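Local coordinates for plasmodesmata-located protein 5 (Arabidopsis thaliana, PDB 6GRE) that regulates cell-to-cell trafficking through plasmodesmata, restricting their permeability by way of callose deposition during salicylic acid-triggered immune responses, at residues S22-N27 with N92-F97; Y44-V49 with S111-Q116; G170-S175 with L202-A207. One frame throughout, in Å; residues are numbered along the deposited sequence. Where two conformers were deposited one is given.

Contact 1. Residues S22-N27 with N92-F97. With NAG (2-acetamido-2-deoxy-beta-D-glucopyranose), chain C.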
ATOM      1  N   SER A  22      27.209  -3.931   4.131  1.00 25.77           N
ATOM      2  CA  SER A  22      26.869  -4.686   5.321  1.00 27.20           C
ATOM      3  C   SER A  22      25.950  -5.841   4.949  1.00 22.89           C
ATOM      4  O   SER A  22      25.352  -5.862   3.870  1.00 21.77           O
ATOM      5  CB  SER A  22      26.184  -3.805   6.340  1.00 31.53           C
ATOM      6  OG  SER A  22      24.941  -3.333   5.820  1.00 34.95           O
ATOM      7  N   GLY A  23      25.813  -6.788   5.869  1.00 20.44           N
ATOM      8  CA  GLY A  23      24.929  -7.883   5.686  1.00 19.32           C
ATOM      9  C   GLY A  23      23.493  -7.403   5.451  1.00 18.55           C
ATOM     10  O   GLY A  23      22.782  -8.029   4.680  1.00 18.70           O
ATOM     11  N   TYR A  24      23.085  -6.378   6.196  1.00 20.23           N
ATOM     12  CA  TYR A  24      21.716  -5.832   6.031  1.00 19.42           C
ATOM     13  C   TYR A  24      21.507  -5.430   4.572  1.00 20.17           C
ATOM     14  O   TYR A  24      20.495  -5.844   3.972  1.00 20.17           O
ATOM     15  CB  TYR A  24      21.440  -4.659   6.965  1.00 19.98           C
ATOM     16  CG  TYR A  24      19.983  -4.287   6.976  1.00 21.84           C
ATOM     17  CD1 TYR A  24      19.127  -4.947   7.826  1.00 21.36           C
ATOM     18  CD2 TYR A  24      19.453  -3.393   6.067  1.00 20.52           C
ATOM     19  CE1 TYR A  24      17.777  -4.645   7.850  1.00 22.50           C
ATOM     20  CE2 TYR A  24      18.102  -3.089   6.065  1.00 20.53           C
ATOM     21  CZ  TYR A  24      17.268  -3.727   6.961  1.00 22.82           C
ATOM     22  OH  TYR A  24      15.925  -3.444   7.031  1.00 22.27           O
ATOM     23  N   GLU A  25      22.432  -4.646   4.001  1.00 19.54           N
ATOM     24  CA  GLU A  25      22.318  -4.177   2.612  1.00 19.71           C
ATOM     25  C   GLU A  25      22.206  -5.392   1.689  1.00 18.97           C
ATOM     26  O   GLU A  25      21.350  -5.459   0.818  1.00 18.62           O
ATOM     27  CB  GLU A  25      23.491  -3.313   2.174  1.00 20.82           C
ATOM     28  CG  GLU A  25      23.322  -2.816   0.741  1.00 23.66           C
ATOM     29  CD  GLU A  25      24.422  -1.901   0.246  1.00 27.93           C
ATOM     30  OE1 GLU A  25      25.548  -2.096   0.659  1.00 33.14           O
ATOM     31  OE2 GLU A  25      24.119  -0.972  -0.521  1.00 34.66           O
ATOM     32  N   THR A  26      23.072  -6.400   1.876  1.00 18.17           N
ATOM     33  CA  THR A  26      23.079  -7.548   1.023  1.00 17.49           C
ATOM     34  C   THR A  26      21.765  -8.329   1.163  1.00 19.34           C
ATOM     35  O   THR A  26      21.186  -8.779   0.186  1.00 19.80           O
ATOM     36  CB  THR A  26      24.281  -8.456   1.337  1.00 18.43           C
ATOM     37  OG1 THR A  26      25.429  -7.634   1.169  1.00 18.96           O
ATOM     38  CG2 THR A  26      24.326  -9.681   0.459  1.00 17.63           C
ATOM     39  N   ASN A  27      21.296  -8.496   2.399  1.00 19.25           N
ATOM     40  CA  ASN A  27      20.049  -9.222   2.655  1.00 19.62           C
ATOM     41  C   ASN A  27      18.842  -8.464   2.062  1.00 19.68           C
ATOM     42  O   ASN A  27      17.939  -9.089   1.523  1.00 19.43           O
ATOM     43  CB  ASN A  27      19.902  -9.527   4.149  1.00 21.44           C
ATOM     44  CG  ASN A  27      20.877 -10.600   4.611  1.00 22.79           C
ATOM     45  OD1 ASN A  27      21.331 -11.416   3.813  1.00 22.72           O
ATOM     46  ND2 ASN A  27      21.129 -10.645   5.904  1.00 25.24           N
ATOM     47  N   ASN A  92      20.168   4.051   1.608  1.00 25.05           N
ATOM     48  CA  ASN A  92      20.696   3.158   2.629  1.00 24.10           C
ATOM     49  C   ASN A  92      19.855   3.165   3.916  1.00 23.84           C
ATOM     50  O   ASN A  92      20.344   2.768   4.957  1.00 22.29           O
ATOM     51  CB  ASN A  92      22.175   3.463   2.898  1.00 27.46           C
ATOM     52  CG  ASN A  92      22.419   4.869   3.384  1.00 30.53           C
ATOM     53  OD1 ASN A  92      21.529   5.711   3.334  1.00 33.27           O
ATOM     54  ND2 ASN A  92      23.623   5.127   3.874  1.00 35.15           N
ATOM     55  N   SER A  93      18.563   3.517   3.817  1.00 23.06           N
ATOM     56  CA  SER A  93      17.649   3.434   4.955  1.00 21.96           C
ATOM     57  C   SER A  93      17.411   1.980   5.358  1.00 19.97           C
ATOM     58  O   SER A  93      17.204   1.145   4.502  1.00 20.42           O
ATOM     59  CB  SER A  93      16.333   4.094   4.631  1.00 23.09           C
ATOM     60  OG  SER A  93      16.472   5.499   4.586  1.00 24.44           O
ATOM     61  N   TYR A  94      17.383   1.710   6.665  1.00 21.16           N
ATOM     62  CA  TYR A  94      16.983   0.416   7.165  1.00 20.18           C
ATOM     63  C   TYR A  94      15.528   0.125   6.772  1.00 19.85           C
ATOM     64  O   TYR A  94      15.201  -1.005   6.429  1.00 20.06           O
ATOM     65  CB  TYR A  94      17.066   0.324   8.689  1.00 22.36           C
ATOM     66  CG  TYR A  94      18.441  -0.000   9.224  1.00 23.28           C
ATOM     67  CD1 TYR A  94      18.964  -1.271   9.095  1.00 23.67           C
ATOM     68  CD2 TYR A  94      19.175   0.952   9.905  1.00 25.61           C
ATOM     69  CE1 TYR A  94      20.223  -1.589   9.591  1.00 24.34           C
ATOM     70  CE2 TYR A  94      20.428   0.650  10.412  1.00 25.87           C
ATOM     71  CZ  TYR A  94      20.951  -0.615  10.249  1.00 27.26           C
ATOM     72  OH  TYR A  94      22.190  -0.897  10.763  1.00 30.14           O
ATOM     73  N   SER A  95      14.667   1.154   6.835  1.00 19.75           N
ATOM     74  CA  SER A  95      13.233   0.983   6.556  0.60 19.84           C
ATOM     75  C   SER A  95      12.858   1.745   5.279  1.00 18.83           C
ATOM     76  O   SER A  95      13.207   2.908   5.108  1.00 19.84           O
ATOM     77  CB  SER A  95      12.402   1.431   7.740  0.60 21.68           C
ATOM     78  OG  SER A  95      12.996   1.032   8.974  0.60 24.37           O
ATOM     79  N   GLY A  96      12.138   1.073   4.375  1.00 18.19           N
ATOM     80  CA  GLY A  96      11.699   1.676   3.150  1.00 18.51           C
ATOM     81  C   GLY A  96      10.297   1.177   2.819  1.00 18.24           C
ATOM     82  O   GLY A  96       9.991  -0.005   2.985  1.00 19.49           O
ATOM     83  N   PHE A  97       9.464   2.104   2.358  1.00 17.79           N
ATOM     84  CA  PHE A  97       8.068   1.852   2.020  0.60 16.42           C
ATOM     85  C   PHE A  97       7.776   2.635   0.741  1.00 18.72           C
ATOM     86  O   PHE A  97       7.808   3.865   0.812  1.00 20.76           O
ATOM     87  CB  PHE A  97       7.200   2.261   3.224  0.60 15.81           C
ATOM     88  CG  PHE A  97       5.713   1.992   3.135  0.60 14.49           C
ATOM     89  CD1 PHE A  97       5.170   1.238   2.106  0.60 13.59           C
ATOM     90  CD2 PHE A  97       4.854   2.448   4.124  0.60 13.79           C
ATOM     91  CE1 PHE A  97       3.807   1.001   2.016  0.60 13.77           C
ATOM     92  CE2 PHE A  97       3.488   2.212   4.029  0.60 14.28           C
ATOM     93  CZ  PHE A  97       2.974   1.464   3.001  0.60 14.30           C
TER
HETATM   94  C1  NAG C   1      16.927  -1.318  13.636  1.00 32.94           C
HETATM   95  C2  NAG C   1      17.340  -1.985  14.946  1.00 36.54           C
HETATM   96  C3  NAG C   1      17.334  -0.981  16.082  1.00 38.90           C
HETATM   97  C4  NAG C   1      18.212   0.197  15.711  1.00 44.97           C
HETATM   98  C5  NAG C   1      17.872   0.762  14.324  1.00 42.21           C
HETATM   99  C6  NAG C   1      18.934   1.738  13.844  1.00 40.79           C
HETATM  100  C7  NAG C   1      16.770  -4.342  15.125  1.00 36.27           C
HETATM  101  C8  NAG C   1      15.759  -5.351  15.567  1.00 35.67           C
HETATM  102  N2  NAG C   1      16.460  -3.069  15.321  1.00 35.17           N
HETATM  103  O3  NAG C   1      17.831  -1.637  17.252  1.00 41.83           O
HETATM  104  O4  NAG C   1      18.074   1.222  16.707  1.00 56.28           O
HETATM  105  O5  NAG C   1      17.825  -0.268  13.333  1.00 36.39           O
HETATM  106  O6  NAG C   1      20.212   1.075  13.760  1.00 44.82           O
HETATM  107  O7  NAG C   1      17.832  -4.681  14.607  1.00 37.78           O
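Tyr24 meets Tyr94 in two ways at once: its hydroxyl bonds to the backbone of Tyr94 while its ring face takes the edge of the Tyr94 ring. The contact lies in the first DUF26 (Gnk2-homologous) domain of the tandem ectodomain. It ties the start of helix 23-38 to the loop leading into strand 96-99. The aromatic pair is T-shaped, with ring centroids 4.8 Å apart and planes at 72°. CD1 of Tyr94 stands over the centre of the Tyr24 ring. Tyr24 sends its ring across to the loop because CG is anti to the backbone N (chi1 -169°). Ser22 is the N-cap of the helix, and its OG accepts a weak bond from Glu25 N.

The Tyr94 ring also meets a sugar. NAG of chain C lies over one of its faces, with O5 offset toward the rim and O6 3.4 Å from CE2 of Tyr94. Asn109 and Ala16 complete this glycan site. Tyr24, by contrast, is buried and also touches Val60 of strand 60-66. Tyr24 OH donates to Tyr94 O at 2.6 Å, from a position tilted 22° off the carbonyl plane.

Contact 2. Residues Y44-V49 with S111-Q116. With NAG (2-acetamido-2-deoxy-beta-D-glucopyranose), chain F.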
ATOM      1  N   TYR A  44       0.523 -11.183  -2.819  1.00 21.45           N
ATOM      2  CA  TYR A  44       0.996 -10.757  -1.532  1.00 21.77           C
ATOM      3  C   TYR A  44       1.883 -11.855  -0.953  1.00 21.70           C
ATOM      4  O   TYR A  44       1.500 -12.999  -0.980  1.00 23.66           O
ATOM      5  CB  TYR A  44      -0.147 -10.462  -0.558  1.00 20.47           C
ATOM      6  CG  TYR A  44       0.307 -10.371   0.870  1.00 21.45           C
ATOM      7  CD1 TYR A  44       0.920  -9.224   1.366  1.00 20.75           C
ATOM      8  CD2 TYR A  44       0.205 -11.461   1.725  1.00 21.34           C
ATOM      9  CE1 TYR A  44       1.377  -9.153   2.669  1.00 20.25           C
ATOM     10  CE2 TYR A  44       0.666 -11.405   3.021  1.00 20.31           C
ATOM     11  CZ  TYR A  44       1.263 -10.252   3.506  1.00 19.50           C
ATOM     12  OH  TYR A  44       1.718 -10.218   4.784  1.00 20.65           O
ATOM     13  N   ALA A  45       3.024 -11.463  -0.393  1.00 21.12           N
ATOM     14  CA  ALA A  45       3.876 -12.379   0.351  1.00 22.61           C
ATOM     15  C   ALA A  45       4.726 -11.602   1.348  1.00 21.46           C
ATOM     16  O   ALA A  45       5.010 -10.428   1.137  1.00 19.93           O
ATOM     17  CB  ALA A  45       4.740 -13.192  -0.586  1.00 24.97           C
ATOM     18  N   ASN A  46       5.123 -12.283   2.434  1.00 21.27           N
ATOM     19  CA  ASN A  46       6.005 -11.730   3.438  1.00 23.44           C
ATOM     20  C   ASN A  46       7.250 -12.611   3.483  1.00 23.92           C
ATOM     21  O   ASN A  46       7.139 -13.814   3.326  1.00 28.83           O
ATOM     22  CB  ASN A  46       5.352 -11.646   4.816  1.00 25.59           C
ATOM     23  CG  ASN A  46       5.377 -12.960   5.575  1.00 32.14           C
ATOM     24  OD1 ASN A  46       6.396 -13.357   6.148  1.00 31.29           O
ATOM     25  ND2 ASN A  46       4.256 -13.645   5.580  1.00 31.92           N
ATOM     26  N   PHE A  47       8.406 -11.996   3.694  1.00 22.51           N
ATOM     27  CA  PHE A  47       9.701 -12.671   3.648  0.60 23.49           C
ATOM     28  C   PHE A  47      10.567 -12.163   4.797  1.00 22.51           C
ATOM     29  O   PHE A  47      10.482 -10.988   5.164  1.00 20.85           O
ATOM     30  CB  PHE A  47      10.461 -12.344   2.363  0.60 24.80           C
ATOM     31  CG  PHE A  47       9.741 -12.603   1.061  0.60 26.09           C
ATOM     32  CD1 PHE A  47       8.742 -11.747   0.623  0.60 26.54           C
ATOM     33  CD2 PHE A  47      10.108 -13.656   0.240  0.60 28.02           C
ATOM     34  CE1 PHE A  47       8.085 -11.975  -0.571  0.60 27.05           C
ATOM     35  CE2 PHE A  47       9.459 -13.878  -0.965  0.60 28.07           C
ATOM     36  CZ  PHE A  47       8.446 -13.037  -1.365  0.60 29.20           C
ATOM     37  N   THR A  48      11.455 -13.039   5.296  1.00 24.77           N
ATOM     38  CA  THR A  48      12.530 -12.685   6.184  1.00 24.67           C
ATOM     39  C   THR A  48      13.827 -13.158   5.519  1.00 24.16           C
ATOM     40  O   THR A  48      13.838 -14.262   5.016  1.00 25.49           O
ATOM     41  CB  THR A  48      12.347 -13.333   7.561  1.00 25.78           C
ATOM     42  OG1 THR A  48      11.007 -13.078   7.998  1.00 26.07           O
ATOM     43  CG2 THR A  48      13.311 -12.804   8.601  1.00 26.88           C
ATOM     44  N   VAL A  49      14.866 -12.315   5.521  1.00 22.98           N
ATOM     45  CA  VAL A  49      16.210 -12.679   5.036  1.00 23.66           C
ATOM     46  C   VAL A  49      17.234 -12.269   6.086  1.00 21.94           C
ATOM     47  O   VAL A  49      17.328 -11.105   6.446  1.00 22.40           O
ATOM     48  CB  VAL A  49      16.535 -12.039   3.668  1.00 25.51           C
ATOM     49  CG1 VAL A  49      17.908 -12.466   3.181  1.00 27.29           C
ATOM     50  CG2 VAL A  49      15.481 -12.376   2.623  1.00 26.72           C
ATOM     51  N   SER A 111      10.146  -7.081  12.348  1.00 23.66           N
ATOM     52  CA  SER A 111       8.876  -7.492  11.775  1.00 23.14           C
ATOM     53  C   SER A 111       7.818  -6.418  12.048  1.00 22.23           C
ATOM     54  O   SER A 111       7.747  -5.849  13.132  1.00 22.43           O
ATOM     55  CB  SER A 111       8.444  -8.810  12.302  1.00 22.79           C
ATOM     56  OG  SER A 111       7.250  -9.245  11.676  1.00 23.65           O
ATOM     57  N   PHE A 112       7.003  -6.143  11.024  1.00 20.84           N
ATOM     58  CA  PHE A 112       5.811  -5.294  11.167  1.00 19.34           C
ATOM     59  C   PHE A 112       4.554  -6.114  10.852  1.00 19.41           C
ATOM     60  O   PHE A 112       3.472  -5.533  10.779  1.00 18.12           O
ATOM     61  CB  PHE A 112       5.897  -4.055  10.261  1.00 18.69           C
ATOM     62  CG  PHE A 112       6.249  -4.357   8.823  1.00 20.05           C
ATOM     63  CD1 PHE A 112       5.294  -4.769   7.911  1.00 20.25           C
ATOM     64  CD2 PHE A 112       7.559  -4.241   8.384  1.00 20.86           C
ATOM     65  CE1 PHE A 112       5.631  -5.070   6.598  1.00 20.00           C
ATOM     66  CE2 PHE A 112       7.900  -4.533   7.073  1.00 21.02           C
ATOM     67  CZ  PHE A 112       6.933  -4.942   6.172  1.00 21.63           C
ATOM     68  N   LEU A 113       4.660  -7.441  10.681  1.00 18.98           N
ATOM     69  CA  LEU A 113       3.495  -8.268  10.293  1.00 18.99           C
ATOM     70  C   LEU A 113       2.458  -8.268  11.407  1.00 20.01           C
ATOM     71  O   LEU A 113       2.752  -8.545  12.593  1.00 19.81           O
ATOM     72  CB  LEU A 113       3.885  -9.708   9.975  1.00 21.02           C
ATOM     73  CG  LEU A 113       4.853  -9.918   8.825  1.00 22.29           C
ATOM     74  CD1 LEU A 113       5.081 -11.405   8.621  1.00 23.04           C
ATOM     75  CD2 LEU A 113       4.366  -9.281   7.522  1.00 21.42           C
ATOM     76  N   GLY A 114       1.216  -7.947  11.027  1.00 18.71           N
ATOM     77  CA  GLY A 114       0.111  -7.944  11.951  1.00 18.60           C
ATOM     78  C   GLY A 114       0.132  -6.815  12.965  1.00 17.14           C
ATOM     79  O   GLY A 114      -0.649  -6.807  13.917  1.00 19.07           O
ATOM     80  N   VAL A 115       1.012  -5.820  12.761  1.00 17.94           N
ATOM     81  CA  VAL A 115       1.033  -4.645  13.596  1.00 18.21           C
ATOM     82  C   VAL A 115       0.121  -3.590  12.966  1.00 17.99           C
ATOM     83  O   VAL A 115       0.393  -3.088  11.868  1.00 19.15           O
ATOM     84  CB  VAL A 115       2.460  -4.103  13.795  1.00 18.62           C
ATOM     85  CG1 VAL A 115       2.478  -2.873  14.682  1.00 21.19           C
ATOM     86  CG2 VAL A 115       3.366  -5.198  14.363  1.00 20.95           C
ATOM     87  N   GLN A 116      -0.944  -3.251  13.658  1.00 17.71           N
ATOM     88  CA  GLN A 116      -1.872  -2.215  13.195  1.00 17.56           C
ATOM     89  C   GLN A 116      -1.138  -0.876  13.122  1.00 18.04           C
ATOM     90  O   GLN A 116      -0.295  -0.554  13.980  1.00 17.76           O
ATOM     91  CB  GLN A 116      -3.077  -2.091  14.136  1.00 17.61           C
ATOM     92  CG  GLN A 116      -4.117  -1.065  13.732  1.00 17.80           C
ATOM     93  CD  GLN A 116      -4.686  -1.296  12.352  1.00 17.89           C
ATOM     94  OE1 GLN A 116      -4.072  -0.963  11.338  1.00 17.41           O
ATOM     95  NE2 GLN A 116      -5.890  -1.832  12.323  1.00 18.74           N
TER
HETATM   96  C1  NAG F 303       4.167 -14.876   6.310  1.00 40.93           C
HETATM   97  C2  NAG F 303       2.709 -15.152   6.685  1.00 39.17           C
HETATM   98  C3  NAG F 303       2.540 -16.550   7.293  1.00 45.93           C
HETATM   99  C4  NAG F 303       3.378 -17.623   6.583  1.00 51.85           C
HETATM  100  C5  NAG F 303       4.820 -17.150   6.342  1.00 51.91           C
HETATM  101  C6  NAG F 303       5.706 -18.178   5.627  1.00 53.77           C
HETATM  102  C7  NAG F 303       1.656 -12.962   7.262  1.00 37.19           C
HETATM  103  C8  NAG F 303       1.139 -12.156   8.429  1.00 36.24           C
HETATM  104  N2  NAG F 303       2.210 -14.153   7.615  1.00 36.85           N
HETATM  105  O3  NAG F 303       1.155 -16.892   7.209  1.00 51.23           O
HETATM  106  O4  NAG F 303       3.382 -18.823   7.367  1.00 54.24           O
HETATM  107  O5  NAG F 303       4.762 -15.949   5.573  1.00 47.49           O
HETATM  108  O6  NAG F 303       5.534 -18.066   4.209  1.00 55.42           O
HETATM  109  O7  NAG F 303       1.572 -12.547   6.091  1.00 31.15           O
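Strand 44-49, an outermost strand of the first five-stranded sheet, passes the type II beta turn Phe112-Val115, with Asn46 and Leu113 closest at 8.1 Å between CA atoms. The turn is closed by a bond from Val115 N to Phe112 O. Gly114 supplies the positive phi (71°) of the turn. The turn belongs to the linker that leads from strand 103-108 of the first DUF26 domain to strand 120-125 of the second.

Leu113 is the residue of the turn that reaches the strand. Its two methyls divide the work. CD1 sits against the Asn46 amide, 3.4 Å from OD1. CD2 packs on Asn46 CB at 3.7 Å and also approaches the Tyr44 hydroxyl. The Leu113 side chain further touches Ile63 of the adjacent strand 60-66.

Asn46 is N-glycosylated: its ND2 is bonded to C1 of NAG of chain F at 1.4 Å. With CG between the backbone N and the carbonyl carbon (chi1 81°), the Asn46 amide lies alongside the Leu113 methyls. The N-acetyl arm of the sugar turns back toward Tyr44 and Leu113. Its oxygen O7 lies in the plane of the Tyr44 ring, at the edge, and accepts a 2.7 Å hydrogen bond from Tyr44 OH. The acetyl methyl C8 comes within 4.0 Å of Leu113 CB. Asp171, from the second domain, completes the site around this sugar.

The protein contact beneath the sugar is mainly van der Waals: leucine methyls against the Asn46 side chain and the Tyr44 hydroxyl. The acetyl group extends that packing at the surface. The sugar is held at two points, by a covalent bond at C1 and a hydrogen bond at O7. The O7 bond probably restrains rotation about the linkage to Asn46.

Contact 3. Residues G170-S175 with L202-A207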
ATOM      1  N   GLY A 170      -1.620  -6.840   3.451  1.00 15.30           N
ATOM      2  CA  GLY A 170      -2.015  -8.257   3.486  1.00 15.87           C
ATOM      3  C   GLY A 170      -1.726  -8.918   4.810  1.00 17.50           C
ATOM      4  O   GLY A 170      -2.236 -10.013   5.040  1.00 18.76           O
ATOM      5  N   ASP A 171      -0.923  -8.280   5.674  1.00 16.78           N
ATOM      6  CA  ASP A 171      -0.561  -8.854   6.962  1.00 17.25           C
ATOM      7  C   ASP A 171      -1.604  -8.572   8.043  1.00 18.50           C
ATOM      8  O   ASP A 171      -1.525  -9.168   9.126  1.00 19.28           O
ATOM      9  CB  ASP A 171       0.781  -8.319   7.445  1.00 17.68           C
ATOM     10  CG  ASP A 171       0.746  -6.827   7.649  1.00 17.98           C
ATOM     11  OD1 ASP A 171       0.522  -6.115   6.616  1.00 18.20           O
ATOM     12  OD2 ASP A 171       0.848  -6.378   8.803  1.00 18.00           O
ATOM     13  N   LEU A 172      -2.566  -7.672   7.787  1.00 15.70           N
ATOM     14  CA  LEU A 172      -3.571  -7.322   8.774  1.00 16.18           C
ATOM     15  C   LEU A 172      -4.608  -8.444   8.861  1.00 16.48           C
ATOM     16  O   LEU A 172      -4.964  -9.030   7.853  1.00 17.07           O
ATOM     17  CB  LEU A 172      -4.308  -6.029   8.417  1.00 16.04           C
ATOM     18  CG  LEU A 172      -3.486  -4.737   8.432  1.00 17.84           C
ATOM     19  CD1 LEU A 172      -4.412  -3.534   8.354  1.00 17.00           C
ATOM     20  CD2 LEU A 172      -2.617  -4.665   9.657  1.00 17.97           C
ATOM     21  N   SER A 173      -5.122  -8.632  10.078  1.00 17.10           N
ATOM     22  CA  SER A 173      -6.252  -9.537  10.278  1.00 18.12           C
ATOM     23  C   SER A 173      -7.515  -8.926   9.674  1.00 19.08           C
ATOM     24  O   SER A 173      -7.572  -7.745   9.345  1.00 17.27           O
ATOM     25  CB  SER A 173      -6.480  -9.813  11.724  1.00 17.44           C
ATOM     26  OG  SER A 173      -6.977  -8.658  12.374  1.00 19.02           O
ATOM     27  N   THR A 174      -8.572  -9.728   9.596  1.00 18.60           N
ATOM     28  CA  THR A 174      -9.853  -9.220   9.135  1.00 18.00           C
ATOM     29  C   THR A 174     -10.294  -7.995   9.935  1.00 18.08           C
ATOM     30  O   THR A 174     -10.705  -6.958   9.359  1.00 18.16           O
ATOM     31  CB  THR A 174     -10.949 -10.295   9.198  1.00 18.58           C
ATOM     32  OG1 THR A 174     -10.440 -11.375   8.436  1.00 20.95           O
ATOM     33  CG2 THR A 174     -12.259  -9.827   8.621  1.00 19.77           C
ATOM     34  N   SER A 175     -10.232  -8.083  11.264  1.00 17.92           N
ATOM     35  CA  SER A 175     -10.633  -7.042  12.147  0.70 18.27           C
ATOM     36  C   SER A 175      -9.746  -5.797  11.964  1.00 16.10           C
ATOM     37  O   SER A 175     -10.216  -4.674  11.936  1.00 16.53           O
ATOM     38  CB  SER A 175     -10.599  -7.535  13.580  0.70 20.98           C
ATOM     39  OG  SER A 175     -10.850  -6.466  14.462  0.70 25.80           O
ATOM     40  N   LEU A 202      -3.163   5.513   4.649  1.00 12.57           N
ATOM     41  CA  LEU A 202      -2.701   5.309   6.015  1.00 12.43           C
ATOM     42  C   LEU A 202      -1.550   4.326   5.975  1.00 12.60           C
ATOM     43  O   LEU A 202      -1.261   3.680   4.976  1.00 13.15           O
ATOM     44  CB  LEU A 202      -3.834   4.793   6.889  1.00 13.21           C
ATOM     45  CG  LEU A 202      -5.116   5.616   6.871  1.00 13.48           C
ATOM     46  CD1 LEU A 202      -6.139   5.010   7.834  1.00 14.63           C
ATOM     47  CD2 LEU A 202      -4.872   7.097   7.177  1.00 14.67           C
ATOM     48  N   SER A 203      -0.883   4.154   7.111  1.00 13.66           N
ATOM     49  CA  SER A 203       0.259   3.305   7.083  1.00 14.27           C
ATOM     50  C   SER A 203      -0.053   1.889   6.562  1.00 14.10           C
ATOM     51  O   SER A 203       0.700   1.329   5.777  1.00 14.69           O
ATOM     52  CB  SER A 203       0.885   3.255   8.450  1.00 15.60           C
ATOM     53  OG  SER A 203       2.045   2.452   8.417  1.00 17.87           O
ATOM     54  N   LYS A 204      -1.166   1.281   7.024  1.00 12.86           N
ATOM     55  CA  LYS A 204      -1.443  -0.099   6.694  1.00 13.34           C
ATOM     56  C   LYS A 204      -2.685  -0.260   5.805  1.00 13.22           C
ATOM     57  O   LYS A 204      -3.098  -1.387   5.612  1.00 14.42           O
ATOM     58  CB  LYS A 204      -1.571  -0.939   7.979  1.00 13.81           C
ATOM     59  CG  LYS A 204      -0.234  -1.355   8.589  1.00 14.38           C
ATOM     60  CD  LYS A 204       0.443  -2.471   7.827  1.00 15.38           C
ATOM     61  CE  LYS A 204       1.794  -2.905   8.366  1.00 15.75           C
ATOM     62  NZ  LYS A 204       1.624  -3.827   9.513  1.00 16.62           N
ATOM     63  N   CYS A 205      -3.234   0.808   5.250  1.00 12.21           N
ATOM     64  CA  CYS A 205      -4.353   0.649   4.328  1.00 12.62           C
ATOM     65  C   CYS A 205      -4.566   1.943   3.555  1.00 12.81           C
ATOM     66  O   CYS A 205      -4.029   3.004   3.905  1.00 12.99           O
ATOM     67  CB  CYS A 205      -5.647   0.241   5.018  1.00 13.39           C
ATOM     68  SG  CYS A 205      -6.355   1.505   6.091  1.00 15.60           S
ATOM     69  N   TYR A 206      -5.392   1.864   2.508  1.00 12.38           N
ATOM     70  CA  TYR A 206      -5.753   3.052   1.762  1.00 11.89           C
ATOM     71  C   TYR A 206      -7.179   2.950   1.219  1.00 12.26           C
ATOM     72  O   TYR A 206      -7.710   1.850   1.064  1.00 12.54           O
ATOM     73  CB  TYR A 206      -4.788   3.367   0.616  1.00 12.60           C
ATOM     74  CG  TYR A 206      -4.801   2.430  -0.564  1.00 13.91           C
ATOM     75  CD1 TYR A 206      -5.805   2.514  -1.513  1.00 14.79           C
ATOM     76  CD2 TYR A 206      -3.793   1.505  -0.788  1.00 14.49           C
ATOM     77  CE1 TYR A 206      -5.821   1.702  -2.631  1.00 14.90           C
ATOM     78  CE2 TYR A 206      -3.782   0.705  -1.917  1.00 15.22           C
ATOM     79  CZ  TYR A 206      -4.796   0.818  -2.849  1.00 15.37           C
ATOM     80  OH  TYR A 206      -4.826  -0.007  -3.929  1.00 17.94           O
ATOM     81  N   ALA A 207      -7.758   4.104   0.930  1.00 12.07           N
ATOM     82  CA  ALA A 207      -9.041   4.158   0.251  1.00 12.24           C
ATOM     83  C   ALA A 207      -8.970   5.321  -0.739  1.00 13.03           C
ATOM     84  O   ALA A 207      -8.440   6.385  -0.390  1.00 13.98           O
ATOM     85  CB  ALA A 207     -10.167   4.342   1.221  1.00 12.56           C
TER
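Lys204 and Asp171 cross at about a right angle, and their charged ends meet in a buried salt bridge. NZ of Lys204 lies 2.8 Å from OD2 of Asp171. It approaches the syn side of that oxygen, 21° out of the carboxylate plane. The lysine chain is bent at chi2 (-75°) and chi4 (81°), which turns its ammonium group to the carboxylate. Leu172 crosses the same lysine obliquely, nearer its root. There CD1 lies 3.7 Å from Lys204 O and 3.9 Å from Lys204 CB. Lys204 is thus packed by a methyl at its base and held by charge at its end.

Both charged groups have further partners. NZ also donates to Phe112 O and Val115 O, while OD2 accepts from Gly114 N. The pair therefore grips the turn between the two DUF26 domains. Asp171 OD1 bonds to Ser169 OG, which fixes the other carboxylate oxygen.

Within the second domain, the contact joins the loop after strand 162-168 to the tight hairpin between strands 198-202 and 205-211. Ser173 caps helix 174-192 just beyond Leu172. The Cys180-Cys205 disulfide then links that helix to strand 205-211.

Overall arrangement
The chain is the tandem DUF26 ectodomain, the extracellular part of a longer membrane protein. Contact 3 is buried near the centre of the molecule, contact 1 is partly buried toward one end, and contact 2 lies at the surface. Charge is paired in the interior, aromatic packing serves the half-buried end, and sugar chemistry marks the surface. Contacts 1 and 2 both reach the first sheet, and touch where Asn27 packs on Val49. Contacts 2 and 3 are joined more firmly, through polar bonds to Gly114 and Val115 that cross between the tandem domains. Sugar borders contacts 1 and 2, and reaches Asp171 of contact 3.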